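Long-range contacts in beta-galactosidase (PDB 5MUJ), which probably hydrolyses a glycosidic bond in side chain B of the plant pectin rhamnogalacturonan II, a glycan it is seen to bind: residues T271-I276 / A332-V337; V282-Y287 / N301-S306; F66-K71 / K173-T178; W72-V77 / L101-L106. All blocks are in the same frame, centred on the assembly; numbering follows the deposited sequence.

Interaction 1. Residues T271-I276 / A332-V337; sequences TGDAHI and AHKSYV. With RAM (alpha-L-rhamnopyranose), chain B.
His275 and Tyr336 lie face to face between two nearly parallel strands, with ring centroids 4.0 Å apart and planes at 30°. The imidazole meets the phenol through one corner: His275 CE1 sits over the middle of the Tyr336 ring, 3.4 Å from CZ. In the reverse direction, Tyr336 covers a face of His275 towards its rim. With CG of His275 anti to the backbone N (chi1 164°), the imidazole is carried across the gap, and Tyr336 CA also touches its face. With an alanine at Tyr336 the phenol would be gone, and His275, left mainly with the contact at CA, is likely to turn more freely. At the other end, the extended Lys334 chain passes Asp273, whose OD2 is 3.4 Å from CD of the lysine. A water bridges their charged ends, donating to Asp273 OD2 (2.6 Å) and accepting from Lys334 NZ (2.9 Å). Lys334 NZ also donates to rhamnose O3 at 2.6 Å and forms a salt bridge with Asp61, so three polar groups grip one ammonium. Beside it, His333 NE2 and rhamnose O4 share a hydrogen bond of 2.8 Å, met at the imidazole edge. The strand axes approach only to 7.0 Å, with no clear direct backbone bond. Such separation fits innermost strands of neighbouring blades in a five-bladed beta-propeller, strand 331-340 giving His333 and Lys334 to the glycan pocket.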
# COMPACT_ATOMS: atom_id res chain seq x y z
N THR A 271 8.82 8.01 -2.14
CA THR A 271 8.94 6.65 -2.62
C THR A 271 8.20 5.83 -1.58
O THR A 271 8.54 5.89 -0.37
CB THR A 271 10.41 6.17 -2.71
OG1 THR A 271 11.17 7.07 -3.54
CG2 THR A 271 10.49 4.72 -3.26
N GLY A 272 7.19 5.07 -2.03
CA GLY A 272 6.48 4.29 -1.08
C GLY A 272 5.52 3.22 -1.55
O GLY A 272 5.54 2.76 -2.69
N ASP A 273 4.71 2.83 -0.58
CA ASP A 273 3.79 1.71 -0.70
C ASP A 273 4.38 0.53 -1.44
O ASP A 273 3.85 0.05 -2.44
CB ASP A 273 2.44 2.18 -1.27
CG ASP A 273 1.69 3.13 -0.31
OD1 ASP A 273 2.35 3.77 0.56
OD2 ASP A 273 0.44 3.21 -0.38
N ALA A 274 5.47 0.02 -0.91
CA ALA A 274 6.13 -1.15 -1.42
C ALA A 274 5.21 -2.37 -1.29
O ALA A 274 4.66 -2.64 -0.22
CB ALA A 274 7.47 -1.40 -0.72
N HIS A 275 5.09 -3.06 -2.42
CA HIS A 275 4.25 -4.26 -2.60
C HIS A 275 5.12 -5.26 -3.34
O HIS A 275 5.44 -5.07 -4.51
CB HIS A 275 2.94 -3.90 -3.37
CG HIS A 275 2.18 -5.06 -3.94
ND1 HIS A 275 1.74 -6.12 -3.18
CD2 HIS A 275 1.76 -5.30 -5.21
CE1 HIS A 275 1.07 -6.98 -3.97
NE2 HIS A 275 1.09 -6.50 -5.20
N ILE A 276 5.51 -6.32 -2.64
CA ILE A 276 6.49 -7.32 -3.11
C ILE A 276 5.85 -8.66 -3.47
O ILE A 276 5.09 -9.22 -2.69
CB ILE A 276 7.59 -7.55 -2.05
CG1 ILE A 276 8.26 -6.21 -1.72
CG2 ILE A 276 8.63 -8.56 -2.56
CD1 ILE A 276 9.39 -6.31 -0.74
N ALA A 332 -1.86 8.92 -10.33
CA ALA A 332 -2.28 7.53 -10.66
C ALA A 332 -1.23 6.64 -10.02
O ALA A 332 -0.14 6.48 -10.55
CB ALA A 332 -2.38 7.28 -12.16
N HIS A 333 -1.54 6.13 -8.84
CA HIS A 333 -0.49 5.77 -7.91
C HIS A 333 -0.94 4.87 -6.76
O HIS A 333 -2.08 4.92 -6.31
CB HIS A 333 0.19 7.05 -7.35
CG HIS A 333 -0.62 7.82 -6.36
ND1 HIS A 333 -1.99 7.79 -6.28
CD2 HIS A 333 -0.22 8.64 -5.35
CE1 HIS A 333 -2.40 8.57 -5.30
NE2 HIS A 333 -1.35 9.10 -4.72
N LYS A 334 0.03 4.10 -6.26
CA LYS A 334 -0.11 3.10 -5.19
C LYS A 334 -0.55 1.84 -5.85
O LYS A 334 -1.28 1.93 -6.83
CB LYS A 334 -0.99 3.58 -4.04
CG LYS A 334 -0.60 4.97 -3.54
CD LYS A 334 -1.36 5.34 -2.31
CE LYS A 334 -1.00 6.73 -1.84
NZ LYS A 334 -1.78 7.09 -0.64
N SER A 335 -0.01 0.70 -5.46
CA SER A 335 -0.21 -0.57 -6.19
C SER A 335 -0.70 -1.71 -5.35
O SER A 335 -0.32 -1.92 -4.20
CB SER A 335 1.11 -1.02 -6.83
OG SER A 335 1.62 -0.04 -7.71
N TYR A 336 -1.57 -2.50 -5.98
CA TYR A 336 -1.71 -3.90 -5.64
C TYR A 336 -1.99 -4.66 -6.94
O TYR A 336 -2.83 -4.26 -7.72
CB TYR A 336 -2.81 -4.13 -4.60
CG TYR A 336 -2.48 -5.27 -3.70
CD1 TYR A 336 -2.72 -6.59 -4.08
CD2 TYR A 336 -1.84 -5.04 -2.45
CE1 TYR A 336 -2.36 -7.64 -3.28
CE2 TYR A 336 -1.49 -6.10 -1.64
CZ TYR A 336 -1.76 -7.40 -2.05
OH TYR A 336 -1.44 -8.49 -1.26
N VAL A 337 -1.24 -5.73 -7.18
CA VAL A 337 -1.21 -6.40 -8.48
C VAL A 337 -1.58 -7.89 -8.33
O VAL A 337 -1.02 -8.63 -7.51
CB VAL A 337 0.16 -6.22 -9.17
CG1 VAL A 337 0.13 -6.71 -10.61
CG2 VAL A 337 0.60 -4.77 -9.16
C1 RAM B . 0.77 12.15 0.31
C2 RAM B . -0.00 10.89 0.60
C3 RAM B . -1.17 10.82 -0.37
C4 RAM B . -0.61 10.85 -1.80
C5 RAM B . 0.32 12.04 -2.11
C6 RAM B . 1.15 11.79 -3.36
O2 RAM B . 0.90 9.76 0.44
O3 RAM B . -1.97 9.65 -0.17
O4 RAM B . -1.69 10.96 -2.70
O5 RAM B . 1.18 12.46 -1.03
O HOH W 1 2.57 1.23 -4.39
O HOH W 2 -0.92 4.95 1.07
O HOH W 3 1.18 -1.08 -2.30

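Interaction 2. Residues V282-Y287 / N301-S306; sequences VYVMFY and NTFAAS
Tyr287 reaches across the strand pair and lies beside Thr302, the two side chains pointing the same way. Its CG stands between the backbone N and the carbonyl carbon (chi1 76°), which turns the ring towards the neighbouring strand, so that its edge comes up against Phe303 and Ala304: Tyr287 CE2 is 3.6 Å from Phe303 C, and Ala304 N also lies near the ring plane. The phenol end reaches the Thr302 methyl, with OH 3.3 Å from CG2, while the hydroxyl itself is hydrogen-bonded to Asp314. A leucine in place of Tyr287 would probably leave Asp314 without this partner and open a gap beside the Thr302 methyl. Beneath the side chains, Tyr287 and Thr302 form a hydrogen-bonded antiparallel pair, in which Tyr287 N donates to Thr302 O at 3.1 Å and 175°. Ser306 closes the far end in the same way: Tyr283 N donates to Ser306 O at 2.9 Å, and Ser306 N returns a bond to Tyr283 O at 3.0 Å. Val284 CG1 touches Phe303 CD2 at 4.1 Å on the opposite face, towards helix 31-41. This is a beta hairpin forming the middle two strands of a propeller blade. Six backbone bonds pair the strands, at Tyr283, Met285 and Tyr287, while residues between them bond outward, Val284 with Gln277 and Phe303 with Trp315. The hydroxyls of Tyr287 and Ser306 likewise find their partners outside the pair, in Asp314 and in Asn311 and Asp308, so the chemistry ties this buried hairpin to its surroundings on both flanks.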
# COMPACT_ATOMS: atom_id res chain seq x y z
N VAL A 282 13.48 -14.16 -8.33
CA VAL A 282 13.57 -12.71 -8.13
C VAL A 282 12.34 -12.11 -7.41
O VAL A 282 11.21 -12.57 -7.59
CB VAL A 282 13.89 -11.96 -9.45
CG1 VAL A 282 12.66 -11.80 -10.33
CG2 VAL A 282 14.55 -10.59 -9.19
N TYR A 283 12.59 -11.12 -6.55
CA TYR A 283 11.54 -10.33 -5.91
C TYR A 283 11.29 -9.10 -6.75
O TYR A 283 12.26 -8.47 -7.21
CB TYR A 283 11.94 -9.88 -4.49
CG TYR A 283 12.14 -11.02 -3.54
CD1 TYR A 283 11.04 -11.67 -2.94
CD2 TYR A 283 13.42 -11.47 -3.21
CE1 TYR A 283 11.23 -12.71 -2.06
CE2 TYR A 283 13.60 -12.53 -2.36
CZ TYR A 283 12.50 -13.15 -1.79
OH TYR A 283 12.71 -14.19 -0.92
N VAL A 284 10.01 -8.78 -6.96
CA VAL A 284 9.60 -7.59 -7.65
C VAL A 284 8.86 -6.68 -6.68
O VAL A 284 7.90 -7.10 -6.04
CB VAL A 284 8.67 -7.96 -8.83
CG1 VAL A 284 8.19 -6.69 -9.55
CG2 VAL A 284 9.43 -8.87 -9.75
N MSE A 285 9.33 -5.44 -6.55
CA MSE A 285 8.67 -4.47 -5.73
C MSE A 285 7.93 -3.55 -6.64
O MSE A 285 8.54 -2.78 -7.39
CB MSE A 285 9.69 -3.66 -4.91
CG MSE A 285 9.00 -2.63 -4.03
SE MSE A 285 10.26 -1.26 -3.45
CE MSE A 285 11.22 -2.34 -2.14
N PHE A 286 6.61 -3.59 -6.52
CA PHE A 286 5.76 -2.55 -7.07
C PHE A 286 5.77 -1.42 -6.05
O PHE A 286 5.62 -1.67 -4.85
CB PHE A 286 4.33 -3.09 -7.28
CG PHE A 286 4.27 -4.22 -8.26
CD1 PHE A 286 4.34 -3.95 -9.62
CD2 PHE A 286 4.24 -5.54 -7.84
CE1 PHE A 286 4.25 -4.99 -10.55
CE2 PHE A 286 4.20 -6.57 -8.76
CZ PHE A 286 4.26 -6.28 -10.12
N TYR A 287 5.97 -0.20 -6.53
CA TYR A 287 6.00 0.98 -5.65
C TYR A 287 5.46 2.20 -6.38
O TYR A 287 5.42 2.21 -7.64
CB TYR A 287 7.42 1.20 -5.12
CG TYR A 287 8.38 1.79 -6.11
CD1 TYR A 287 8.55 3.18 -6.19
CD2 TYR A 287 9.16 0.98 -6.94
CE1 TYR A 287 9.46 3.73 -7.09
CE2 TYR A 287 10.07 1.52 -7.83
CZ TYR A 287 10.20 2.91 -7.90
OH TYR A 287 11.09 3.44 -8.79
N ASN A 301 3.16 4.84 -10.73
CA ASN A 301 3.67 3.54 -10.31
C ASN A 301 4.72 2.99 -11.27
O ASN A 301 4.58 3.06 -12.51
CB ASN A 301 2.52 2.51 -10.22
CG ASN A 301 1.54 2.83 -9.12
OD1 ASN A 301 1.86 3.46 -8.13
ND2 ASN A 301 0.31 2.37 -9.28
N THR A 302 5.77 2.40 -10.69
CA THR A 302 6.73 1.59 -11.42
C THR A 302 7.20 0.42 -10.55
O THR A 302 6.52 0.05 -9.56
CB THR A 302 7.84 2.45 -12.06
OG1 THR A 302 8.68 1.62 -12.88
CG2 THR A 302 8.68 3.17 -11.03
N PHE A 303 8.35 -0.19 -10.87
CA PHE A 303 8.81 -1.29 -10.06
C PHE A 303 10.31 -1.31 -9.98
O PHE A 303 10.99 -0.70 -10.79
CB PHE A 303 8.31 -2.62 -10.61
CG PHE A 303 8.98 -3.02 -11.89
CD1 PHE A 303 8.53 -2.50 -13.11
CD2 PHE A 303 10.08 -3.85 -11.88
CE1 PHE A 303 9.16 -2.86 -14.32
CE2 PHE A 303 10.71 -4.21 -13.08
CZ PHE A 303 10.25 -3.71 -14.30
N ALA A 304 10.77 -2.07 -8.99
CA ALA A 304 12.14 -2.46 -8.82
C ALA A 304 12.26 -3.95 -8.63
O ALA A 304 11.25 -4.63 -8.37
CB ALA A 304 12.74 -1.69 -7.63
N ALA A 305 13.46 -4.51 -8.72
CA ALA A 305 13.65 -5.93 -8.46
C ALA A 305 14.95 -6.20 -7.69
O ALA A 305 15.85 -5.36 -7.69
CB ALA A 305 13.57 -6.76 -9.76
N SER A 306 14.98 -7.34 -7.00
CA SER A 306 16.09 -7.69 -6.10
C SER A 306 16.17 -9.19 -5.89
O SER A 306 15.15 -9.88 -5.92
CB SER A 306 15.91 -7.01 -4.74
OG SER A 306 16.93 -7.41 -3.88

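Interaction 3. Residues F66-K71 / K173-T178; sequences FRQGDK and KGDIST
Asp175 brings its carboxylate up to the side-chain amide of Gln68, the two planes 42° apart. The carboxylate is already engaged in its own loop: Asp175 OD1 accepts from Ser177 N at 3.0 Å and from Ser177 OG at 2.7 Å, both coming from the same face, above the carboxylate plane. The bond from the backbone N of Ser177, two residues on, makes this an Asx turn. Ile176 follows and points into the contact. Its CG1 lies between the backbone N and the carbonyl carbon (chi1 61°), and the extended end brings CD1 to 3.8 Å from Phe66 CE2, obliquely to the ring, while the Gln68 side chain crosses the same branch. Ser177 comes next, its CB and OG also near the end of Gln68. Thr178 finishes the type I turn: its N and its OG1 both donate to Asp175 O, at 3.0 and 2.7 Å. Across from this loop, Gln68 opens the type II' turn that leads into the next strand, so the inner strand of one propeller blade meets the loop before the outer strand of the next. Each turn is held by its own bonds, which implies that the 173-178 loop shapes itself and presents Ile176 as an apolar prong to Phe66.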
# COMPACT_ATOMS: atom_id res chain seq x y z
N PHE A 66 -7.01 -9.90 -2.00
CA PHE A 66 -6.72 -11.29 -1.69
C PHE A 66 -7.92 -12.20 -1.96
O PHE A 66 -8.99 -11.73 -2.28
CB PHE A 66 -6.23 -11.41 -0.24
CG PHE A 66 -7.15 -10.79 0.77
CD1 PHE A 66 -7.13 -9.41 0.97
CD2 PHE A 66 -7.98 -11.57 1.58
CE1 PHE A 66 -7.97 -8.82 1.89
CE2 PHE A 66 -8.80 -10.97 2.52
CZ PHE A 66 -8.77 -9.60 2.68
N ARG A 67 -7.69 -13.50 -1.86
CA ARG A 67 -8.70 -14.51 -2.25
C ARG A 67 -8.95 -15.46 -1.07
O ARG A 67 -8.01 -15.88 -0.41
CB ARG A 67 -8.17 -15.23 -3.49
CG ARG A 67 -8.59 -16.65 -3.80
CD ARG A 67 -9.90 -16.73 -4.58
NE ARG A 67 -9.74 -17.41 -5.87
CZ ARG A 67 -9.41 -18.70 -6.05
NH1 ARG A 67 -9.19 -19.52 -5.01
NH2 ARG A 67 -9.29 -19.18 -7.29
N GLN A 68 -10.21 -15.79 -0.82
CA GLN A 68 -10.57 -16.89 0.10
C GLN A 68 -11.69 -17.66 -0.55
O GLN A 68 -12.72 -17.07 -0.85
CB GLN A 68 -11.04 -16.38 1.46
CG GLN A 68 -11.43 -17.52 2.40
CD GLN A 68 -11.61 -17.04 3.82
OE1 GLN A 68 -12.70 -16.74 4.25
NE2 GLN A 68 -10.51 -16.97 4.55
N GLY A 69 -11.49 -18.97 -0.71
CA GLY A 69 -12.40 -19.80 -1.48
C GLY A 69 -12.21 -19.39 -2.92
O GLY A 69 -11.07 -19.40 -3.42
N ASP A 70 -13.30 -19.02 -3.59
CA ASP A 70 -13.21 -18.39 -4.92
C ASP A 70 -13.68 -16.94 -4.90
O ASP A 70 -13.86 -16.34 -5.96
CB ASP A 70 -14.00 -19.20 -5.95
CG ASP A 70 -13.53 -20.64 -6.06
OD1 ASP A 70 -12.30 -20.86 -6.03
OD2 ASP A 70 -14.39 -21.54 -6.16
N LYS A 71 -13.85 -16.37 -3.70
CA LYS A 71 -14.21 -14.96 -3.55
C LYS A 71 -12.98 -14.08 -3.45
O LYS A 71 -12.07 -14.38 -2.68
CB LYS A 71 -15.01 -14.73 -2.27
CG LYS A 71 -15.67 -13.37 -2.17
CD LYS A 71 -16.96 -13.27 -3.00
CE LYS A 71 -18.12 -14.01 -2.36
NZ LYS A 71 -19.37 -13.89 -3.17
N LYS A 173 -9.31 -13.96 14.58
CA LYS A 173 -9.62 -15.37 14.45
C LYS A 173 -10.90 -15.56 13.61
O LYS A 173 -11.36 -16.70 13.39
CB LYS A 173 -9.76 -16.03 15.83
CG LYS A 173 -8.41 -16.36 16.45
CD LYS A 173 -8.53 -17.27 17.67
CE LYS A 173 -7.16 -17.70 18.18
NZ LYS A 173 -6.47 -18.68 17.29
N GLY A 174 -11.50 -14.45 13.18
CA GLY A 174 -12.74 -14.50 12.40
C GLY A 174 -12.58 -14.84 10.94
O GLY A 174 -11.46 -15.03 10.44
N ASP A 175 -13.72 -14.86 10.25
CA ASP A 175 -13.75 -15.07 8.83
C ASP A 175 -13.39 -13.76 8.12
O ASP A 175 -14.15 -12.78 8.16
CB ASP A 175 -15.14 -15.59 8.46
CG ASP A 175 -15.30 -15.86 7.00
OD1 ASP A 175 -14.49 -15.44 6.14
OD2 ASP A 175 -16.30 -16.52 6.70
N ILE A 176 -12.23 -13.75 7.45
CA ILE A 176 -11.68 -12.53 6.80
C ILE A 176 -12.52 -12.00 5.62
O ILE A 176 -12.33 -10.85 5.20
CB ILE A 176 -10.21 -12.71 6.31
CG1 ILE A 176 -10.13 -13.85 5.27
CG2 ILE A 176 -9.28 -12.93 7.52
CD1 ILE A 176 -8.75 -14.09 4.71
N SER A 177 -13.47 -12.82 5.15
CA SER A 177 -14.43 -12.39 4.13
C SER A 177 -15.66 -11.62 4.66
O SER A 177 -16.55 -11.29 3.88
CB SER A 177 -14.89 -13.60 3.32
OG SER A 177 -15.80 -14.42 4.06
N THR A 178 -15.69 -11.35 5.98
CA THR A 178 -16.78 -10.64 6.65
C THR A 178 -16.35 -9.31 7.21
O THR A 178 -15.18 -9.13 7.60
CB THR A 178 -17.43 -11.53 7.76
OG1 THR A 178 -16.53 -11.77 8.86
CG2 THR A 178 -17.86 -12.87 7.16

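Interaction 4. Residues W72-V77 / L101-L106; sequences WLMTYV and LDWRTL
Tyr76 OH and Thr105 OG1 are joined by a hydrogen bond of 2.7 Å, in which either hydroxyl could be the donor. The threonine oxygen lies near the plane of the phenol, at its edge, and the two side chains cross at about a right angle. Thr105 CG2 also comes close, 3.2 Å from Tyr76 OH, so the hydroxyl is met by both branches of the threonine. Further along, Trp103 lies against the strand that carries Met74, a selenomethionine in this crystal. The Met74 chain leaves with CG anti to the backbone N (chi1 -176°) and then bends at its last torsion, which places the methyl over the indole: CE is 3.7 Å from the centroid of the six-membered ring and 19° off its normal, a CH-pi contact. The selenium stands higher above the same face, at 5.0 Å from that centroid, so the pair also counts as a Met-aromatic contact. In the five-bladed propeller, strands 71-79 and 104-110 are the second and fourth of one blade, with strand 90-97 between them; the two segments share no backbone hydrogen bond, and Thr105 and Trp103, the latter on the approach to strand 104-110, reach past the intervening strand by their side chains. The six-membered ring also meets the strand itself: Trp103 CZ3 is 3.7 Å from Trp72 O and 3.5 Å from Met74 CB. On its polar side, Trp103 NE1 is hydrogen-bonded to Leu100 O, which helps to fix the rotation of the ring, while Ala50 of the adjoining blade touches Trp103 as well.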
# COMPACT_ATOMS: atom_id res chain seq x y z
N TRP A 72 -13.01 -12.96 -4.18
CA TRP A 72 -11.98 -11.95 -4.09
C TRP A 72 -12.38 -10.89 -3.05
O TRP A 72 -13.52 -10.43 -3.01
CB TRP A 72 -11.73 -11.29 -5.43
CG TRP A 72 -11.21 -12.26 -6.46
CD1 TRP A 72 -11.92 -12.91 -7.46
CD2 TRP A 72 -9.86 -12.71 -6.59
NE1 TRP A 72 -11.09 -13.73 -8.17
CE2 TRP A 72 -9.81 -13.61 -7.67
CE3 TRP A 72 -8.68 -12.43 -5.89
CZ2 TRP A 72 -8.62 -14.24 -8.06
CZ3 TRP A 72 -7.51 -13.05 -6.29
CH2 TRP A 72 -7.47 -13.91 -7.37
N LEU A 73 -11.42 -10.49 -2.22
CA LEU A 73 -11.65 -9.51 -1.17
C LEU A 73 -10.66 -8.34 -1.34
O LEU A 73 -9.60 -8.55 -1.88
CB LEU A 73 -11.46 -10.20 0.16
CG LEU A 73 -12.42 -11.37 0.41
CD1 LEU A 73 -11.94 -12.18 1.59
CD2 LEU A 73 -13.82 -10.84 0.64
N MSE A 74 -11.12 -7.12 -1.04
CA MSE A 74 -10.25 -5.94 -1.05
C MSE A 74 -10.47 -5.15 0.21
O MSE A 74 -11.56 -4.68 0.46
CB MSE A 74 -10.55 -5.05 -2.26
CG MSE A 74 -9.57 -3.87 -2.31
SE MSE A 74 -10.31 -2.44 -3.41
CE MSE A 74 -10.46 -3.44 -5.09
N THR A 75 -9.40 -4.97 0.98
CA THR A 75 -9.46 -3.94 2.06
C THR A 75 -9.03 -2.62 1.46
O THR A 75 -8.31 -2.59 0.50
CB THR A 75 -8.60 -4.20 3.35
OG1 THR A 75 -7.22 -4.45 3.01
CG2 THR A 75 -9.11 -5.30 4.16
N TYR A 76 -9.60 -1.54 1.99
CA TYR A 76 -9.26 -0.18 1.58
C TYR A 76 -9.51 0.83 2.72
O TYR A 76 -10.19 0.52 3.69
CB TYR A 76 -9.97 0.22 0.29
CG TYR A 76 -11.49 0.28 0.39
CD1 TYR A 76 -12.14 1.46 0.77
CD2 TYR A 76 -12.29 -0.84 0.05
CE1 TYR A 76 -13.52 1.53 0.88
CE2 TYR A 76 -13.69 -0.77 0.15
CZ TYR A 76 -14.29 0.41 0.50
OH TYR A 76 -15.66 0.50 0.60
N VAL A 77 -8.89 2.00 2.61
CA VAL A 77 -9.07 3.01 3.62
C VAL A 77 -10.01 4.10 3.09
O VAL A 77 -10.05 4.39 1.88
CB VAL A 77 -7.73 3.60 4.13
CG1 VAL A 77 -6.85 2.44 4.61
CG2 VAL A 77 -7.04 4.47 3.07
N LEU A 101 -13.32 -7.17 -10.90
CA LEU A 101 -13.63 -5.91 -11.56
C LEU A 101 -14.78 -5.15 -10.90
O LEU A 101 -14.72 -3.93 -10.77
CB LEU A 101 -14.01 -6.20 -13.04
CG LEU A 101 -12.89 -6.83 -13.87
CD1 LEU A 101 -13.47 -7.30 -15.23
CD2 LEU A 101 -11.67 -5.87 -14.00
N ASP A 102 -15.84 -5.90 -10.59
CA ASP A 102 -17.06 -5.42 -9.96
C ASP A 102 -17.00 -5.75 -8.46
O ASP A 102 -16.92 -6.94 -8.07
CB ASP A 102 -18.30 -6.10 -10.56
CG ASP A 102 -18.54 -5.71 -12.01
OD1 ASP A 102 -17.97 -6.34 -12.91
OD2 ASP A 102 -19.30 -4.76 -12.25
N TRP A 103 -17.16 -4.71 -7.68
CA TRP A 103 -16.87 -4.75 -6.21
C TRP A 103 -18.08 -4.31 -5.41
O TRP A 103 -18.79 -3.36 -5.80
CB TRP A 103 -15.64 -3.86 -5.83
CG TRP A 103 -14.41 -4.45 -6.35
CD1 TRP A 103 -13.83 -4.23 -7.59
CD2 TRP A 103 -13.59 -5.44 -5.72
NE1 TRP A 103 -12.73 -5.04 -7.75
CE2 TRP A 103 -12.56 -5.78 -6.62
CE3 TRP A 103 -13.65 -6.09 -4.49
CZ2 TRP A 103 -11.64 -6.77 -6.32
CZ3 TRP A 103 -12.73 -7.03 -4.22
CH2 TRP A 103 -11.73 -7.36 -5.11
N ARG A 104 -18.33 -5.00 -4.30
CA ARG A 104 -19.40 -4.58 -3.38
C ARG A 104 -18.87 -4.39 -1.96
O ARG A 104 -18.36 -5.32 -1.34
CB ARG A 104 -20.52 -5.61 -3.37
CG ARG A 104 -21.19 -5.86 -4.74
CD ARG A 104 -22.18 -7.00 -4.64
NE ARG A 104 -21.49 -8.25 -4.29
CZ ARG A 104 -20.91 -9.06 -5.18
NH1 ARG A 104 -20.95 -8.77 -6.48
NH2 ARG A 104 -20.28 -10.15 -4.77
N THR A 105 -19.06 -3.19 -1.43
CA THR A 105 -18.55 -2.87 -0.07
C THR A 105 -19.39 -3.53 0.97
O THR A 105 -20.65 -3.51 0.88
CB THR A 105 -18.51 -1.38 0.14
OG1 THR A 105 -17.50 -0.89 -0.74
CG2 THR A 105 -18.22 -1.04 1.61
N LEU A 106 -18.71 -4.18 1.93
CA LEU A 106 -19.39 -4.94 2.98
C LEU A 106 -19.53 -4.20 4.30
O LEU A 106 -20.52 -4.44 5.01
CB LEU A 106 -18.69 -6.27 3.22
CG LEU A 106 -18.65 -7.27 2.07
CD1 LEU A 106 -17.84 -8.52 2.37
CD2 LEU A 106 -20.06 -7.74 1.68

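From the N terminus, interaction 3 opens first at 66-71. Before it closes at 173-178, interaction 4 has opened at 72-77 and closed at 101-106, so the shorter loop lies wholly within the longer one. The two touch: Leu73 pairs with Phe66 on the neighbouring strand and packs against Ser177, and Leu106 also meets Ser177. Interaction 4 ties strands of a single blade, whereas interaction 3 reaches the blade after it. Later, interaction 1 joins the innermost strands of two neighbouring blades and encloses interaction 2, the middle strands of the first of these. These also touch, through Asn301 with Lys334 and Phe286 with His275. The two pairs follow in series, without crossing.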